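Side-chain contacts in hypothetical protein HI1011 (Haemophilus influenzae, PDB 1YZY), which catalyses the ATP-dependent phosphorylation of 3-oxo-tetronate to 3-oxo-tetronate 4-phosphate, as a member of the four-carbon acid sugar kinase family: residues 170-175 / 194-199; 181-186 / 205-210; 360-365 / 390-395; 349-354 / 406-411. One frame throughout, in Å; residues are numbered along the deposited sequence.

Contact 1 (170-175 / 194-199); sequences ADVIKG and AVVDAV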
loop_
_atom_site.group_PDB
_atom_site.type_symbol
_atom_site.label_atom_id
_atom_site.label_comp_id
_atom_site.label_asym_id
_atom_site.label_seq_id
_atom_site.Cartn_x
_atom_site.Cartn_y
_atom_site.Cartn_z
ATOM N N ALA A 170 8.300 -0.371 30.493
ATOM C CA ALA A 170 8.688 0.427 31.647
ATOM C C ALA A 170 9.676 1.534 31.303
ATOM O O ALA A 170 9.679 2.588 31.946
ATOM C CB ALA A 170 9.254 -0.474 32.726
ATOM N N ASP A 171 10.537 1.279 30.323
ATOM C CA ASP A 171 11.522 2.267 29.892
ATOM C C ASP A 171 11.014 3.196 28.802
ATOM O O ASP A 171 11.475 4.327 28.688
ATOM C CB ASP A 171 12.788 1.583 29.388
ATOM C CG ASP A 171 13.575 0.933 30.497
ATOM O OD1 ASP A 171 14.236 1.669 31.256
ATOM O OD2 ASP A 171 13.543 -0.311 30.603
ATOM N N VAL A 172 10.131 2.699 27.945
ATOM C CA VAL A 172 9.613 3.543 26.875
ATOM C C VAL A 172 8.761 4.658 27.490
ATOM O O VAL A 172 8.859 5.821 27.088
ATOM C CB VAL A 172 8.770 2.736 25.825
ATOM C CG1 VAL A 172 8.469 3.607 24.618
ATOM C CG2 VAL A 172 9.511 1.498 25.377
ATOM N N ILE A 173 7.942 4.307 28.478
ATOM C CA ILE A 173 7.085 5.302 29.108
ATOM C C ILE A 173 7.840 6.432 29.807
ATOM O O ILE A 173 7.230 7.400 30.253
ATOM C CB ILE A 173 6.064 4.671 30.060
ATOM C CG1 ILE A 173 6.769 3.955 31.212
ATOM C CG2 ILE A 173 5.163 3.734 29.287
ATOM C CD1 ILE A 173 5.816 3.318 32.190
ATOM N N LYS A 174 9.163 6.324 29.876
ATOM C CA LYS A 174 9.983 7.356 30.499
ATOM C C LYS A 174 10.467 8.397 29.494
ATOM O O LYS A 174 11.072 9.400 29.877
ATOM C CB LYS A 174 11.171 6.742 31.239
ATOM C CG LYS A 174 10.758 5.839 32.390
ATOM C CD LYS A 174 11.960 5.393 33.195
ATOM C CE LYS A 174 11.529 4.555 34.391
ATOM N NZ LYS A 174 12.678 4.236 35.286
ATOM N N GLY A 175 10.238 8.148 28.206
ATOM C CA GLY A 175 10.645 9.126 27.213
ATOM C C GLY A 175 11.687 8.748 26.181
ATOM O O GLY A 175 12.300 7.691 26.247
ATOM N N ALA A 194 17.035 -3.949 18.092
ATOM C CA ALA A 194 16.299 -3.772 19.329
ATOM C C ALA A 194 14.802 -3.712 19.133
ATOM O O ALA A 194 14.304 -2.826 18.445
ATOM C CB ALA A 194 16.761 -2.502 20.024
ATOM N N VAL A 195 14.099 -4.675 19.723
ATOM C CA VAL A 195 12.641 -4.714 19.697
ATOM C C VAL A 195 12.219 -3.658 20.734
ATOM O O VAL A 195 12.927 -3.425 21.719
ATOM C CB VAL A 195 12.102 -6.112 20.132
ATOM C CG1 VAL A 195 10.577 -6.106 20.260
ATOM C CG2 VAL A 195 12.529 -7.167 19.133
ATOM N N VAL A 196 11.121 -2.961 20.474
ATOM C CA VAL A 196 10.644 -1.942 21.396
ATOM C C VAL A 196 9.155 -2.171 21.644
ATOM O O VAL A 196 8.367 -2.342 20.708
ATOM C CB VAL A 196 10.887 -0.510 20.856
ATOM C CG1 VAL A 196 10.496 0.530 21.901
ATOM C CG2 VAL A 196 12.346 -0.315 20.474
ATOM N N ASP A 197 8.796 -2.247 22.920
ATOM C CA ASP A 197 7.422 -2.462 23.334
ATOM C C ASP A 197 6.487 -1.313 22.952
ATOM O O ASP A 197 6.926 -0.186 22.694
ATOM C CB ASP A 197 7.367 -2.657 24.851
ATOM C CG ASP A 197 7.692 -4.073 25.279
ATOM O OD1 ASP A 197 8.010 -4.917 24.418
ATOM O OD2 ASP A 197 7.610 -4.343 26.494
ATOM N N ALA A 198 5.190 -1.599 22.969
ATOM C CA ALA A 198 4.168 -0.605 22.667
ATOM C C ALA A 198 2.801 -1.229 22.839
ATOM O O ALA A 198 2.349 -1.991 21.989
ATOM C CB ALA A 198 4.327 -0.071 21.246
ATOM N N VAL A 199 2.182 -0.991 23.989
ATOM C CA VAL A 199 0.841 -1.512 24.250
ATOM C C VAL A 199 -0.167 -0.383 24.053
ATOM O O VAL A 199 -1.381 -0.602 24.066
ATOM C CB VAL A 199 0.713 -2.076 25.680
ATOM C CG1 VAL A 199 1.447 -3.393 25.785
ATOM C CG2 VAL A 199 1.255 -1.074 26.699
#

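Contact 2 (181-186 / 205-210); sequences ECFAEL and EVLAEA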
loop_
_atom_site.group_PDB
_atom_site.type_symbol
_atom_site.label_atom_id
_atom_site.label_comp_id
_atom_site.label_asym_id
_atom_site.label_seq_id
_atom_site.Cartn_x
_atom_site.Cartn_y
_atom_site.Cartn_z
ATOM N N GLU A 181 19.112 5.963 25.862
ATOM C CA GLU A 181 20.052 5.485 26.856
ATOM C C GLU A 181 19.988 3.959 26.832
ATOM O O GLU A 181 21.000 3.291 27.019
ATOM C CB GLU A 181 19.709 6.038 28.246
ATOM C CG GLU A 181 19.897 7.555 28.377
ATOM C CD GLU A 181 19.580 8.104 29.781
ATOM O OE1 GLU A 181 19.036 7.373 30.646
ATOM O OE2 GLU A 181 19.886 9.294 30.014
ATOM N N CYS A 182 18.795 3.411 26.636
ATOM C CA CYS A 182 18.637 1.965 26.547
ATOM C C CYS A 182 19.248 1.475 25.225
ATOM O O CYS A 182 19.747 0.357 25.153
ATOM C CB CYS A 182 17.161 1.564 26.611
ATOM S SG CYS A 182 16.339 1.777 28.224
ATOM N N PHE A 183 19.139 2.288 24.171
ATOM C CA PHE A 183 19.709 1.955 22.865
ATOM C C PHE A 183 21.226 1.868 23.019
ATOM O O PHE A 183 21.873 0.979 22.458
ATOM C CB PHE A 183 19.408 3.042 21.819
ATOM C CG PHE A 183 18.012 3.001 21.246
ATOM C CD1 PHE A 183 17.206 1.883 21.379
ATOM C CD2 PHE A 183 17.510 4.104 20.560
ATOM C CE1 PHE A 183 15.915 1.860 20.840
ATOM C CE2 PHE A 183 16.224 4.093 20.019
ATOM C CZ PHE A 183 15.427 2.971 20.161
ATOM N N ALA A 184 21.790 2.840 23.732
ATOM C CA ALA A 184 23.226 2.894 23.964
ATOM C C ALA A 184 23.692 1.696 24.789
ATOM O O ALA A 184 24.817 1.212 24.631
ATOM C CB ALA A 184 23.585 4.193 24.664
ATOM N N GLU A 185 22.818 1.240 25.675
ATOM C CA GLU A 185 23.078 0.107 26.551
ATOM C C GLU A 185 23.022 -1.207 25.767
ATOM O O GLU A 185 23.890 -2.061 25.931
ATOM C CB GLU A 185 22.052 0.126 27.691
ATOM C CG GLU A 185 21.778 -1.191 28.379
ATOM C CD GLU A 185 20.396 -1.208 29.023
ATOM O OE1 GLU A 185 19.422 -1.605 28.334
ATOM O OE2 GLU A 185 20.278 -0.811 30.207
ATOM N N LEU A 186 21.994 -1.370 24.933
ATOM C CA LEU A 186 21.840 -2.578 24.117
ATOM C C LEU A 186 23.012 -2.729 23.144
ATOM O O LEU A 186 23.479 -3.840 22.903
ATOM C CB LEU A 186 20.519 -2.557 23.346
ATOM C CG LEU A 186 19.211 -2.675 24.131
ATOM C CD1 LEU A 186 18.027 -2.550 23.182
ATOM C CD2 LEU A 186 19.152 -3.997 24.880
ATOM N N GLU A 205 5.057 7.118 19.429
ATOM C CA GLU A 205 5.324 8.546 19.368
ATOM C C GLU A 205 6.683 8.827 20.040
ATOM O O GLU A 205 7.452 9.689 19.595
ATOM C CB GLU A 205 4.185 9.272 20.082
ATOM C CG GLU A 205 4.163 10.784 19.957
ATOM C CD GLU A 205 2.846 11.381 20.445
ATOM O OE1 GLU A 205 2.599 12.577 20.177
ATOM O OE2 GLU A 205 2.048 10.656 21.083
ATOM N N VAL A 206 6.954 8.110 21.128
ATOM C CA VAL A 206 8.216 8.231 21.863
ATOM C C VAL A 206 9.351 7.668 21.007
ATOM O O VAL A 206 10.399 8.299 20.859
ATOM C CB VAL A 206 8.153 7.447 23.208
ATOM C CG1 VAL A 206 9.538 7.349 23.845
ATOM C CG2 VAL A 206 7.183 8.127 24.172
ATOM N N LEU A 207 9.151 6.454 20.491
ATOM C CA LEU A 207 10.137 5.788 19.638
ATOM C C LEU A 207 10.448 6.647 18.417
ATOM O O LEU A 207 11.609 6.842 18.073
ATOM C CB LEU A 207 9.633 4.406 19.194
ATOM C CG LEU A 207 10.630 3.566 18.378
ATOM C CD1 LEU A 207 11.952 3.452 19.123
ATOM C CD2 LEU A 207 10.066 2.186 18.107
ATOM N N ALA A 208 9.401 7.162 17.776
ATOM C CA ALA A 208 9.547 8.020 16.601
ATOM C C ALA A 208 10.548 9.136 16.862
ATOM O O ALA A 208 11.374 9.467 16.004
ATOM C CB ALA A 208 8.201 8.613 16.219
ATOM N N GLU A 209 10.446 9.728 18.046
ATOM C CA GLU A 209 11.328 10.808 18.465
ATOM C C GLU A 209 12.731 10.274 18.749
ATOM O O GLU A 209 13.731 10.926 18.437
ATOM C CB GLU A 209 10.750 11.475 19.714
ATOM C CG GLU A 209 10.759 12.994 19.670
ATOM C CD GLU A 209 11.896 13.596 20.463
ATOM O OE1 GLU A 209 11.802 13.614 21.713
ATOM O OE2 GLU A 209 12.877 14.057 19.840
ATOM N N ALA A 210 12.796 9.089 19.350
ATOM C CA ALA A 210 14.070 8.457 19.684
ATOM C C ALA A 210 14.894 8.073 18.436
ATOM O O ALA A 210 16.117 8.238 18.413
ATOM C CB ALA A 210 13.822 7.233 20.575
#

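Contact 3 (360-365 / 390-395); sequences IVVQEL and IFLALK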
loop_
_atom_site.group_PDB
_atom_site.type_symbol
_atom_site.label_atom_id
_atom_site.label_comp_id
_atom_site.label_asym_id
_atom_site.label_seq_id
_atom_site.Cartn_x
_atom_site.Cartn_y
_atom_site.Cartn_z
ATOM N N ILE A 360 -5.191 -3.900 -14.610
ATOM C CA ILE A 360 -5.181 -3.892 -16.077
ATOM C C ILE A 360 -5.143 -2.475 -16.672
ATOM O O ILE A 360 -4.395 -2.226 -17.624
ATOM C CB ILE A 360 -6.385 -4.710 -16.649
ATOM C CG1 ILE A 360 -6.026 -5.285 -18.017
ATOM C CG2 ILE A 360 -7.656 -3.867 -16.735
ATOM C CD1 ILE A 360 -5.062 -6.449 -17.938
ATOM N N VAL A 361 -5.931 -1.560 -16.097
ATOM C CA VAL A 361 -5.984 -0.172 -16.551
ATOM C C VAL A 361 -4.676 0.575 -16.264
ATOM O O VAL A 361 -4.253 1.422 -17.055
ATOM C CB VAL A 361 -7.186 0.578 -15.921
ATOM C CG1 VAL A 361 -7.087 2.070 -16.175
ATOM C CG2 VAL A 361 -8.482 0.043 -16.485
ATOM N N VAL A 362 -4.064 0.302 -15.116
ATOM C CA VAL A 362 -2.797 0.927 -14.758
ATOM C C VAL A 362 -1.704 0.339 -15.655
ATOM O O VAL A 362 -0.764 1.031 -16.042
ATOM C CB VAL A 362 -2.438 0.644 -13.273
ATOM C CG1 VAL A 362 -0.971 1.002 -12.984
ATOM C CG2 VAL A 362 -3.364 1.420 -12.358
ATOM N N GLN A 363 -1.817 -0.957 -15.934
ATOM C CA GLN A 363 -0.858 -1.670 -16.778
ATOM C C GLN A 363 -0.853 -1.117 -18.199
ATOM O O GLN A 363 0.205 -0.857 -18.776
ATOM C CB GLN A 363 -1.195 -3.163 -16.818
ATOM C CG GLN A 363 -0.240 -3.982 -17.674
ATOM C CD GLN A 363 -0.547 -5.460 -17.649
ATOM O OE1 GLN A 363 0.078 -6.222 -16.911
ATOM N NE2 GLN A 363 -1.509 -5.879 -18.461
ATOM N N GLU A 364 -2.048 -0.978 -18.759
ATOM C CA GLU A 364 -2.236 -0.458 -20.105
ATOM C C GLU A 364 -1.727 0.977 -20.261
ATOM O O GLU A 364 -1.016 1.291 -21.221
ATOM C CB GLU A 364 -3.717 -0.529 -20.479
ATOM C CG GLU A 364 -4.003 -0.192 -21.931
ATOM C CD GLU A 364 -3.391 -1.192 -22.892
ATOM O OE1 GLU A 364 -3.761 -2.381 -22.832
ATOM O OE2 GLU A 364 -2.543 -0.787 -23.709
ATOM N N LEU A 365 -2.105 1.855 -19.335
ATOM C CA LEU A 365 -1.668 3.247 -19.395
ATOM C C LEU A 365 -0.158 3.389 -19.196
ATOM O O LEU A 365 0.425 4.424 -19.521
ATOM C CB LEU A 365 -2.458 4.101 -18.397
ATOM C CG LEU A 365 -3.992 3.996 -18.491
ATOM C CD1 LEU A 365 -4.637 4.989 -17.540
ATOM C CD2 LEU A 365 -4.478 4.230 -19.917
ATOM N N ILE A 390 -2.190 12.553 -14.912
ATOM C CA ILE A 390 -3.357 11.684 -14.966
ATOM C C ILE A 390 -3.671 11.222 -13.547
ATOM O O ILE A 390 -2.783 10.743 -12.843
ATOM C CB ILE A 390 -3.096 10.437 -15.862
ATOM C CG1 ILE A 390 -2.721 10.862 -17.291
ATOM C CG2 ILE A 390 -4.313 9.518 -15.865
ATOM C CD1 ILE A 390 -3.817 11.586 -18.058
ATOM N N PHE A 391 -4.932 11.353 -13.142
ATOM C CA PHE A 391 -5.357 10.959 -11.807
ATOM C C PHE A 391 -6.175 9.681 -11.837
ATOM O O PHE A 391 -6.943 9.447 -12.772
ATOM C CB PHE A 391 -6.160 12.090 -11.145
ATOM C CG PHE A 391 -5.397 13.393 -11.029
ATOM C CD1 PHE A 391 -4.667 13.692 -9.881
ATOM C CD2 PHE A 391 -5.387 14.307 -12.079
ATOM C CE1 PHE A 391 -3.935 14.882 -9.779
ATOM C CE2 PHE A 391 -4.659 15.499 -11.985
ATOM C CZ PHE A 391 -3.931 15.783 -10.830
ATOM N N LEU A 392 -5.990 8.841 -10.822
ATOM C CA LEU A 392 -6.713 7.572 -10.721
ATOM C C LEU A 392 -7.154 7.249 -9.287
ATOM O O LEU A 392 -6.469 7.580 -8.322
ATOM C CB LEU A 392 -5.849 6.416 -11.238
ATOM C CG LEU A 392 -5.017 6.586 -12.511
ATOM C CD1 LEU A 392 -3.724 7.361 -12.210
ATOM C CD2 LEU A 392 -4.689 5.214 -13.071
ATOM N N ALA A 393 -8.318 6.622 -9.166
ATOM C CA ALA A 393 -8.867 6.200 -7.884
ATOM C C ALA A 393 -9.145 4.719 -8.085
ATOM O O ALA A 393 -10.088 4.344 -8.785
ATOM C CB ALA A 393 -10.160 6.946 -7.570
ATOM N N LEU A 394 -8.286 3.887 -7.504
ATOM C CA LEU A 394 -8.398 2.440 -7.627
ATOM C C LEU A 394 -9.102 1.845 -6.412
ATOM O O LEU A 394 -8.539 1.806 -5.313
ATOM C CB LEU A 394 -6.996 1.846 -7.783
ATOM C CG LEU A 394 -6.073 2.634 -8.726
ATOM C CD1 LEU A 394 -4.665 2.061 -8.686
ATOM C CD2 LEU A 394 -6.620 2.640 -10.155
ATOM N N LYS A 395 -10.341 1.399 -6.601
ATOM C CA LYS A 395 -11.118 0.831 -5.509
ATOM C C LYS A 395 -11.260 -0.689 -5.548
ATOM O O LYS A 395 -12.031 -1.215 -6.348
ATOM C CB LYS A 395 -12.519 1.455 -5.478
ATOM C CG LYS A 395 -13.359 1.040 -4.263
ATOM C CD LYS A 395 -14.840 0.936 -4.597
ATOM C CE LYS A 395 -15.163 -0.333 -5.383
ATOM N NZ LYS A 395 -15.661 -1.438 -4.521
#

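Contact 4 (349-354 / 406-411); sequences NFITAG and EYAQGM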
loop_
_atom_site.group_PDB
_atom_site.type_symbol
_atom_site.label_atom_id
_atom_site.label_comp_id
_atom_site.label_asym_id
_atom_site.label_seq_id
_atom_site.Cartn_x
_atom_site.Cartn_y
_atom_site.Cartn_z
ATOM N N ASN A 349 -8.983 11.718 -15.569
ATOM C CA ASN A 349 -9.314 11.111 -14.282
ATOM C C ASN A 349 -9.967 9.745 -14.488
ATOM O O ASN A 349 -10.983 9.632 -15.184
ATOM C CB ASN A 349 -10.281 12.003 -13.486
ATOM C CG ASN A 349 -9.787 13.434 -13.325
ATOM O OD1 ASN A 349 -10.583 14.374 -13.339
ATOM N ND2 ASN A 349 -8.489 13.605 -13.114
ATOM N N PHE A 350 -9.393 8.707 -13.884
ATOM C CA PHE A 350 -9.936 7.355 -14.002
ATOM C C PHE A 350 -10.306 6.793 -12.632
ATOM O O PHE A 350 -9.480 6.747 -11.725
ATOM C CB PHE A 350 -8.921 6.419 -14.659
ATOM C CG PHE A 350 -8.559 6.799 -16.063
ATOM C CD1 PHE A 350 -9.122 6.125 -17.143
ATOM C CD2 PHE A 350 -7.655 7.823 -16.308
ATOM C CE1 PHE A 350 -8.787 6.468 -18.455
ATOM C CE2 PHE A 350 -7.313 8.178 -17.607
ATOM C CZ PHE A 350 -7.882 7.497 -18.685
ATOM N N ILE A 351 -11.551 6.362 -12.488
ATOM C CA ILE A 351 -12.031 5.789 -11.238
ATOM C C ILE A 351 -12.387 4.328 -11.507
ATOM O O ILE A 351 -13.399 4.037 -12.136
ATOM C CB ILE A 351 -13.275 6.554 -10.722
ATOM C CG1 ILE A 351 -12.941 8.040 -10.554
ATOM C CG2 ILE A 351 -13.759 5.969 -9.399
ATOM C CD1 ILE A 351 -14.123 8.884 -10.190
ATOM N N THR A 352 -11.532 3.418 -11.069
ATOM C CA THR A 352 -11.768 1.994 -11.283
ATOM C C THR A 352 -12.290 1.260 -10.047
ATOM O O THR A 352 -12.133 1.722 -8.910
ATOM C CB THR A 352 -10.487 1.297 -11.790
ATOM O OG1 THR A 352 -9.417 1.519 -10.862
ATOM C CG2 THR A 352 -10.074 1.864 -13.153
ATOM N N ALA A 353 -12.960 0.137 -10.285
ATOM C CA ALA A 353 -13.503 -0.683 -9.211
ATOM C C ALA A 353 -13.145 -2.141 -9.474
ATOM O O ALA A 353 -13.438 -2.675 -10.545
ATOM C CB ALA A 353 -15.003 -0.516 -9.126
ATOM N N GLY A 354 -12.544 -2.785 -8.480
ATOM C CA GLY A 354 -12.135 -4.168 -8.628
ATOM C C GLY A 354 -10.624 -4.292 -8.713
ATOM O O GLY A 354 -9.953 -3.462 -9.331
ATOM N N GLU A 406 -19.890 8.632 -6.695
ATOM C CA GLU A 406 -20.174 10.069 -6.730
ATOM C C GLU A 406 -19.335 10.837 -5.708
ATOM O O GLU A 406 -18.884 11.955 -5.984
ATOM C CB GLU A 406 -21.668 10.356 -6.540
ATOM C CG GLU A 406 -22.268 9.919 -5.222
ATOM C CD GLU A 406 -23.694 10.434 -5.048
ATOM O OE1 GLU A 406 -23.884 11.672 -4.977
ATOM O OE2 GLU A 406 -24.627 9.599 -4.995
ATOM N N TYR A 407 -19.107 10.224 -4.547
ATOM C CA TYR A 407 -18.306 10.850 -3.492
ATOM C C TYR A 407 -16.880 11.143 -3.955
ATOM O O TYR A 407 -16.358 12.238 -3.715
ATOM C CB TYR A 407 -18.262 9.983 -2.229
ATOM C CG TYR A 407 -17.526 10.658 -1.098
ATOM C CD1 TYR A 407 -17.973 11.879 -0.589
ATOM C CD2 TYR A 407 -16.348 10.121 -0.584
ATOM C CE1 TYR A 407 -17.263 12.553 0.397
ATOM C CE2 TYR A 407 -15.625 10.788 0.409
ATOM C CZ TYR A 407 -16.089 12.009 0.893
ATOM O OH TYR A 407 -15.377 12.696 1.854
ATOM N N ALA A 408 -16.242 10.144 -4.561
ATOM C CA ALA A 408 -14.888 10.286 -5.078
ATOM C C ALA A 408 -14.774 11.543 -5.944
ATOM O O ALA A 408 -13.744 12.219 -5.949
ATOM C CB ALA A 408 -14.523 9.061 -5.889
ATOM N N GLN A 409 -15.843 11.839 -6.683
ATOM C CA GLN A 409 -15.895 13.006 -7.558
ATOM C C GLN A 409 -16.303 14.279 -6.817
ATOM O O GLN A 409 -15.801 15.369 -7.105
ATOM C CB GLN A 409 -16.877 12.754 -8.695
ATOM C CG GLN A 409 -16.595 11.489 -9.455
ATOM C CD GLN A 409 -17.542 11.286 -10.605
ATOM O OE1 GLN A 409 -18.247 10.283 -10.667
ATOM N NE2 GLN A 409 -17.554 12.236 -11.537
ATOM N N GLY A 410 -17.237 14.134 -5.886
ATOM C CA GLY A 410 -17.707 15.272 -5.123
ATOM C C GLY A 410 -16.631 16.112 -4.463
ATOM O O GLY A 410 -16.759 17.332 -4.410
ATOM N N MET A 411 -15.573 15.484 -3.958
ATOM C CA MET A 411 -14.520 16.239 -3.286
ATOM C C MET A 411 -13.682 17.193 -4.138
ATOM O O MET A 411 -13.136 18.161 -3.603
ATOM C CB MET A 411 -13.623 15.326 -2.440
ATOM C CG MET A 411 -12.863 14.250 -3.194
ATOM S SD MET A 411 -11.966 13.199 -2.031
ATOM C CE MET A 411 -13.309 12.148 -1.469
#

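Contact 1 (170-175 / 194-199)
Of the flat groups of Asp197, only the backbone carbonyl is met by Val172, whose methyl CG2 stands 4.1 Å from Asp197 O. The carboxylate is turned to other partners: OD1 takes the N-H of Gly125 and OD2 those of Asn124 and Tyr169, so three backbone donors fix its rotation and would suit a negative charge. The main apolar touch is between single methyls, Val172 CG2 and Val196 CG1, 3.7 Å apart, with the two valines meeting at a slant. In Val172 the other methyl, CG1, lies anti to the backbone N (chi1 -170°), which turns CG2 opposite the carbonyl carbon and out to the strand. Behind Val172 the chain folds into a type I turn closed by Gly175 N to Val172 O, 2.9 Å. The buried patch joins the short helix 169-172 to the end of strand 193-196, the middle strand of a three-stranded parallel sheet. Val172 also packs on Val167 of strand 164-167 and on Gln203, while Val196 rests on Leu207, both of helix 202-210.

Contact 2 (181-186 / 205-210)
Phe183 reaches across from helix 176-188 and touches two residues of helix 202-210 with neighbouring atoms of its ring. Its outermost atom CZ meets Leu207 CD1 at 3.7 Å; this methyl sits at the ring edge, in the ring plane, and the two side chains run roughly perpendicular to each other. The adjacent CE2 lies 4.0 Å from Ala210 CB, which approaches the ring obliquely. Leu207 and Ala210 are three positions apart and so offer one side of their helix to the aromatic tip. The small methyl of Ala210 points at the opposing helix from its own backbone, whereas Leu207 gets there through its torsions: CG is anti to the backbone N (chi1 -176°), and the end of the chain bends nearer to the ring than its CB bond would suggest.

Further out, the ring of Phe214 meets that of Phe183 with planes inclined at about 55°, and Val167 and Val211 add apolar contacts to the same phenylalanine. Leu207 is backed by Leu223 of helix 221-232 and by Thr112; Ala210 touches Val179, one helical turn before Phe183. All three contact residues are buried. Helix 176-188 lies in the connection between the neighbouring parallel strands 164-167 and 193-196, a beta-alpha-beta crossover, and it packs here against the helix that follows strand 193-196, as neighbouring helices do in a layered alpha/beta fold; both lie in the sugar-binding N-terminal domain.

Contact 3 (360-365 / 390-395)
Val362 meets Leu392 and Leu394 through one branch. Its CB makes no close approach to the strand, and CG1, anti to the backbone N (chi1 166°), takes no part in the touch. CG2, opposite the carbonyl carbon, does the work: it lies 3.9 Å from Leu394 CD1, 4.1 Å from Leu394 CD2 and 4.1 Å from Leu392 CD2. A single methyl is thus set against the forked end of Leu394 and one prong of Leu392. The valine crosses Leu394 nearly at a right angle and Leu392 more obliquely. One helical turn on, Leu365 CD1 comes to 4.5 Å from the same Leu392 CD2, a looser touch.

Leu392 and Leu394 are alternate residues of strand 391-395 and both point at the helix. The segments 360-365 and 391-395 run close to antiparallel, at 151°, with axes 10.9 Å apart. Leu394 also packs on Leu383 and Thr352 of the flanking strands, and its side chain is about 8 Å from Gly355, an ATP-binding residue by similarity. Only aliphatic carbons meet across the contact, so helix and strand are held here by van der Waals packing and burial of apolar surface, without directional bonds.

Contact 4 (349-354 / 406-411)
In Ile351, chi1 of -57° sets CG1 opposite the carbonyl carbon and chi2 of 174° extends the chain, so that CD1 is thrust from the strand at Gln409 and Ala408. Gln409 likewise has CG opposite its carbonyl carbon (chi1 -54°), which brings its aliphatic stem round to the isoleucine although its CB does not point straight there. Ile351 CD1 meets Gln409 CG at 3.7 Å, the two side chains slanting past each other, and Ala408 CB lies 4.3 Å from the same CD1. One methyl therefore rests against two successive residues of the helix; the nearest pair of CA atoms across the two segments is Ile351 CA and Ala408 CA, 8.1 Å apart. All three residues are buried, and the touching atoms are carbon.

Helix 404-410 covers one side of strand 349-353 here, with Phe404 and Phe405 also lying on Ile351. The strand runs between 391-395 and 248-252, and Ile351 also packs on Thr248 and Val250 of the latter. Past its end, Gly354, probably part of the ATP site as judged from relatives, is at the N-cap position of helix 355-365. The backbone oxygen of Ala408 accepts a hydrogen bond from the Trp382 indole of strand 380-385.

How the contacts relate
The four contacts form two pairs on opposite sides of the chain's centre. Contacts 1 and 2 have centres 8 Å apart and touch; their segments alternate along the chain, and both belong to the sugar-binding N-terminal domain. Contacts 3 and 4, with centres 11 Å apart, share neighbouring parallel strands, 391-395 and 349-353, linked by probable hydrogen bonds such as Phe391 O to Phe350 N, 2.8 Å. In sequence contact 3 is nested inside the loop closed by contact 4, and helices 355-365 and 404-410 pack on these strands in the nucleotide-binding part. The centres of contacts 1 and 2 lie 41 to 43 Å from those of contacts 3 and 4, consistent with separate sugar and nucleotide lobes.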